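Long-range contact in uncharacterized protein (Bacteroides uniformis, PDB 4Q5K), which is uncharacterised but probably acts as an N-acetylmuramoyl-L-alanine amidase on cell-wall peptidoglycan, and binds a peptide-free anhydro-disaccharide of cell-wall origin: residues Pro18-Thr23 and Cys36-Cys41. Sequence-based numbering, arbitrary orientation.
Sequences PYVAHT and CDEVDC. With 2YP ((2R)-2-[[(1R,2S,3R,4R,5R)-4-acetamido-2-[(2S,3R,4R,5S,6R)-3-acetamido-6-(hydroxymethyl)-4,5-bis(oxidanyl)oxan-2-yl]oxy-6,8-dioxabicyclo[3.2.1]octan-3-yl]oxy]propanoic acid), chain B.
Y19 and V39 form a single beta bridge. V39 N donates to P18 O at 3.0 Å, and V20 N donates to V39 O at 2.9 Å. The second bond meets V39 O from above its carbonyl plane. V39 O also lies over one face of the Y19 ring. With CG anti to the backbone N (chi1 -174°), the Y19 side chain runs past D40 to the ligand. Its OH donates to carboxylate oxygen OAM of 2YP at 2.5 Å. On the other segment, D40 OD2 accepts from sugar hydroxyl O6 of 2YP at 2.6 Å. C41 SG lies 3.6 Å from carboxylate oxygen O of 2YP. Two waters also donate to D40 OD2, one bridging to V20 O and T23 N, the other to H22 N. D40 OD1 caps helix 41-53 by accepting from T43 N. Farther from the ligand, V20 CG2 packs on E38 CB at 3.7 Å, and N35 ND2 holds E38 OE1. An alanine in place of D40 would probably leave the O6 hydroxyl of 2YP without its acceptor, loosen the two waters and leave the helix start without its side-chain cap. H89, Y130 and R87 also bind 2YP. The contact thus joins two parts of the loop before helix 41-53 into one wall of the anhydro-disaccharide site. C41, beside the lactyl carboxylate at the helix start, is placed as the nucleophile would be in this papain-like clan.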
ATOM      1  N   PRO A  18     -17.151  -1.054  -2.644  1.00 11.07           N
ATOM      2  CA  PRO A  18     -16.906   0.035  -3.580  1.00 11.82           C
ATOM      3  C   PRO A  18     -15.568   0.733  -3.443  1.00 11.38           C
ATOM      4  O   PRO A  18     -15.066   0.929  -2.330  1.00 10.90           O
ATOM      5  CB  PRO A  18     -18.034   1.036  -3.268  1.00 13.69           C
ATOM      6  CG  PRO A  18     -19.126   0.183  -2.720  1.00 15.77           C
ATOM      7  CD  PRO A  18     -18.432  -0.895  -1.939  1.00 11.91           C
ATOM      8  N   TYR A  19     -15.040   1.130  -4.599  1.00 10.78           N
ATOM      9  CA  TYR A  19     -13.906   2.030  -4.691  0.50 11.30           C
ATOM     10  C   TYR A  19     -14.396   3.469  -4.546  1.00 11.06           C
ATOM     11  O   TYR A  19     -15.279   3.888  -5.285  1.00 12.95           O
ATOM     12  CB  TYR A  19     -13.211   1.871  -6.053  0.50 11.47           C
ATOM     13  CG  TYR A  19     -11.934   2.682  -6.157  0.50 11.79           C
ATOM     14  CD1 TYR A  19     -11.985   4.054  -6.367  0.50 14.06           C
ATOM     15  CD2 TYR A  19     -10.685   2.092  -6.018  0.50 13.09           C
ATOM     16  CE1 TYR A  19     -10.841   4.820  -6.448  0.50 14.95           C
ATOM     17  CE2 TYR A  19      -9.523   2.856  -6.098  0.50 13.06           C
ATOM     18  CZ  TYR A  19      -9.621   4.224  -6.309  0.50 13.64           C
ATOM     19  OH  TYR A  19      -8.504   5.021  -6.383  0.50 17.47           O
ATOM     20  N   VAL A  20     -13.797   4.210  -3.626  1.00 10.55           N
ATOM     21  CA  VAL A  20     -14.062   5.645  -3.478  1.00 11.72           C
ATOM     22  C   VAL A  20     -12.725   6.299  -3.147  1.00 10.85           C
ATOM     23  O   VAL A  20     -12.028   5.837  -2.265  1.00 11.49           O
ATOM     24  CB  VAL A  20     -15.088   5.938  -2.364  1.00 13.02           C
ATOM     25  CG1 VAL A  20     -15.349   7.443  -2.229  1.00 14.74           C
ATOM     26  CG2 VAL A  20     -16.372   5.191  -2.611  1.00 13.05           C
ATOM     27  N   ALA A  21     -12.391   7.355  -3.888  1.00 11.21           N
ATOM     28  CA  ALA A  21     -11.209   8.147  -3.661  1.00 11.76           C
ATOM     29  C   ALA A  21     -11.374   9.065  -2.458  1.00 11.57           C
ATOM     30  O   ALA A  21     -12.484   9.474  -2.106  1.00 13.03           O
ATOM     31  CB  ALA A  21     -10.882   8.972  -4.896  1.00 13.85           C
ATOM     32  N   HIS A  22     -10.253   9.381  -1.820  1.00 11.87           N
ATOM     33  CA  HIS A  22     -10.175  10.457  -0.829  1.00 11.80           C
ATOM     34  C   HIS A  22     -10.958  10.167   0.453  1.00 12.64           C
ATOM     35  O   HIS A  22     -11.321  11.102   1.177  1.00 13.08           O
ATOM     36  CB  HIS A  22     -10.596  11.799  -1.447  1.00 13.84           C
ATOM     37  CG  HIS A  22      -9.858  12.125  -2.691  1.00 15.53           C
ATOM     38  ND1 HIS A  22      -8.484  12.108  -2.764  1.00 17.62           N
ATOM     39  CD2 HIS A  22     -10.298  12.498  -3.917  1.00 17.89           C
ATOM     40  CE1 HIS A  22      -8.108  12.449  -3.986  1.00 20.22           C
ATOM     41  NE2 HIS A  22      -9.189  12.673  -4.708  1.00 22.45           N
ATOM     42  N   THR A  23     -11.133   8.891   0.804  1.00 12.03           N
ATOM     43  CA  THR A  23     -11.920   8.566   2.007  1.00 12.26           C
ATOM     44  C   THR A  23     -11.292   9.024   3.336  1.00 11.72           C
ATOM     45  O   THR A  23     -11.987   9.086   4.357  1.00 12.60           O
ATOM     46  CB  THR A  23     -12.242   7.055   2.133  1.00 11.82           C
ATOM     47  OG1 THR A  23     -11.009   6.317   2.143  1.00 11.06           O
ATOM     48  CG2 THR A  23     -13.174   6.592   0.999  1.00 12.30           C
ATOM     49  N   CYS A  36     -14.392   0.995   6.153  1.00 11.44           N
ATOM     50  CA  CYS A  36     -14.175  -0.306   5.538  1.00 11.02           C
ATOM     51  C   CYS A  36     -15.158  -0.612   4.395  1.00 11.74           C
ATOM     52  O   CYS A  36     -15.015  -1.614   3.713  1.00 13.53           O
ATOM     53  CB  CYS A  36     -14.193  -1.414   6.592  1.00 13.30           C
ATOM     54  SG  CYS A  36     -12.884  -1.261   7.842  1.00 15.16           S
ATOM     55  N   ASP A  37     -16.157   0.251   4.222  1.00 12.30           N
ATOM     56  CA  ASP A  37     -17.179   0.092   3.200  1.00 13.62           C
ATOM     57  C   ASP A  37     -16.922   0.894   1.925  1.00 11.72           C
ATOM     58  O   ASP A  37     -17.665   0.751   0.949  1.00 13.53           O
ATOM     59  CB  ASP A  37     -18.549   0.513   3.753  1.00 16.08           C
ATOM     60  CG  ASP A  37     -18.900  -0.147   5.073  1.00 22.77           C
ATOM     61  OD1 ASP A  37     -18.753  -1.362   5.171  1.00 26.11           O
ATOM     62  OD2 ASP A  37     -19.353   0.559   6.010  1.00 34.48           O
ATOM     63  N   GLU A  38     -15.868   1.706   1.929  1.00 11.41           N
ATOM     64  CA  GLU A  38     -15.477   2.515   0.773  1.00 11.55           C
ATOM     65  C   GLU A  38     -13.978   2.597   0.825  1.00 11.59           C
ATOM     66  O   GLU A  38     -13.451   3.124   1.802  1.00 11.19           O
ATOM     67  CB  GLU A  38     -16.054   3.932   0.848  1.00 13.14           C
ATOM     68  CG  GLU A  38     -17.563   4.012   0.845  1.00 14.81           C
ATOM     69  CD  GLU A  38     -18.079   5.432   0.895  1.00 15.42           C
ATOM     70  OE1 GLU A  38     -17.613   6.194   1.781  1.00 16.98           O
ATOM     71  OE2 GLU A  38     -18.960   5.765   0.071  1.00 17.75           O
ATOM     72  N   VAL A  39     -13.285   2.051  -0.182  1.00 10.16           N
ATOM     73  CA  VAL A  39     -11.834   1.898  -0.093  1.00 10.30           C
ATOM     74  C   VAL A  39     -11.131   2.372  -1.355  1.00  9.84           C
ATOM     75  O   VAL A  39     -11.736   2.496  -2.417  1.00  9.87           O
ATOM     76  CB  VAL A  39     -11.437   0.424   0.202  1.00  9.85           C
ATOM     77  CG1 VAL A  39     -12.105  -0.089   1.465  1.00 11.23           C
ATOM     78  CG2 VAL A  39     -11.759  -0.505  -0.973  1.00  9.87           C
ATOM     79  N   ASP A  40      -9.835   2.637  -1.227  1.00  8.99           N
ATOM     80  CA  ASP A  40      -8.964   2.729  -2.386  1.00  8.77           C
ATOM     81  C   ASP A  40      -7.873   1.681  -2.272  1.00  8.22           C
ATOM     82  O   ASP A  40      -7.884   0.867  -1.344  1.00  9.00           O
ATOM     83  CB  ASP A  40      -8.453   4.166  -2.615  1.00  9.19           C
ATOM     84  CG  ASP A  40      -7.540   4.670  -1.527  1.00 10.24           C
ATOM     85  OD1 ASP A  40      -6.760   3.868  -0.970  1.00  9.84           O
ATOM     86  OD2 ASP A  40      -7.592   5.891  -1.266  1.00 11.40           O
ATOM     87  N   CYS A  41      -6.924   1.652  -3.202  1.00  9.52           N
ATOM     88  CA  CYS A  41      -5.993   0.520  -3.221  1.00 10.26           C
ATOM     89  C   CYS A  41      -5.143   0.460  -1.953  1.00  9.93           C
ATOM     90  O   CYS A  41      -4.781  -0.629  -1.503  1.00 10.11           O
ATOM     91  CB  CYS A  41      -5.083   0.545  -4.454  1.00 12.29           C
ATOM     92  SG  CYS A  41      -3.977   1.933  -4.526  1.00 12.98           S
TER
HETATM   93  C1  2YP B 301      -2.193   7.430  -1.357  1.00 12.21           C
HETATM   94  O1  2YP B 301      -2.118   7.335  -2.733  1.00 12.13           O
HETATM   95  C2  2YP B 301      -1.828   8.860  -0.996  1.00 11.70           C
HETATM   96  C3  2YP B 301      -2.071   9.126   0.491  1.00 10.47           C
HETATM   97  O3  2YP B 301      -2.018  10.522   0.716  1.00 12.35           O
HETATM   98  C4  2YP B 301      -3.432   8.614   0.951  1.00 12.11           C
HETATM   99  OAC 2YP B 301      -0.834  10.134  -3.336  1.00 12.49           O
HETATM  100  CAB 2YP B 301      -0.040   9.696  -2.489  1.00 11.83           C
HETATM  101  CAA 2YP B 301       1.439   9.752  -2.695  1.00 15.21           C
HETATM  102  N2  2YP B 301      -0.443   9.131  -1.342  1.00 11.74           N
HETATM  103  O4  2YP B 301      -3.477   8.629   2.376  1.00 12.83           O
HETATM  104  C5  2YP B 301      -3.649   7.183   0.474  1.00 11.34           C
HETATM  105  C6  2YP B 301      -5.024   6.630   0.821  1.00 12.43           C
HETATM  106  O6  2YP B 301      -6.088   7.391   0.246  1.00 12.81           O
HETATM  107  O5  2YP B 301      -3.515   7.142  -0.956  1.00 12.12           O
HETATM  108  CA4 2YP B 301      -2.091   6.023  -3.312  1.00 11.91           C
HETATM  109  CA3 2YP B 301      -2.369   6.270  -4.791  1.00 12.02           C
HETATM  110  OAH 2YP B 301      -3.074   5.145  -5.334  1.00 13.73           O
HETATM  111  CAI 2YP B 301      -4.424   5.479  -5.700  1.00 17.06           C
HETATM  112  CAJ 2YP B 301      -5.302   5.463  -4.459  1.00 17.84           C
HETATM  113  CAL 2YP B 301      -4.908   4.532  -6.804  1.00 17.29           C
HETATM  114  OAM 2YP B 301      -6.125   4.380  -6.977  1.00 21.71           O
HETATM  115  O   2YP B 301      -3.984   3.970  -7.469  1.00 20.70           O
HETATM  116  CA5 2YP B 301      -0.744   5.337  -3.078  1.00 12.60           C
HETATM  117  OA5 2YP B 301       0.303   6.122  -3.704  1.00 13.19           O
HETATM  118  CA6 2YP B 301      -0.602   4.000  -3.791  1.00 11.78           C
HETATM  119  OA6 2YP B 301      -0.050   4.363  -5.070  1.00 13.01           O
HETATM  120  CA1 2YP B 301       0.124   5.776  -5.052  1.00 12.21           C
HETATM  121  CA2 2YP B 301      -1.097   6.510  -5.614  1.00 12.02           C
HETATM  122  NAD 2YP B 301      -0.814   7.932  -5.739  1.00 12.66           N
HETATM  123  CAE 2YP B 301      -0.618   8.541  -6.893  1.00 14.45           C
HETATM  124  OAG 2YP B 301      -0.670   7.932  -7.955  1.00 17.15           O
HETATM  125  CAF 2YP B 301      -0.322  10.010  -6.824  1.00 15.08           C
HETATM  126  O   HOH W   1     -10.115   6.409  -0.405  1.00 10.84           O
HETATM  127  O   HOH W   2      -7.802   8.123  -2.860  1.00 13.60           O
HETATM  128  O   HOH W   3     -11.097   3.768   3.205  1.00  9.85           O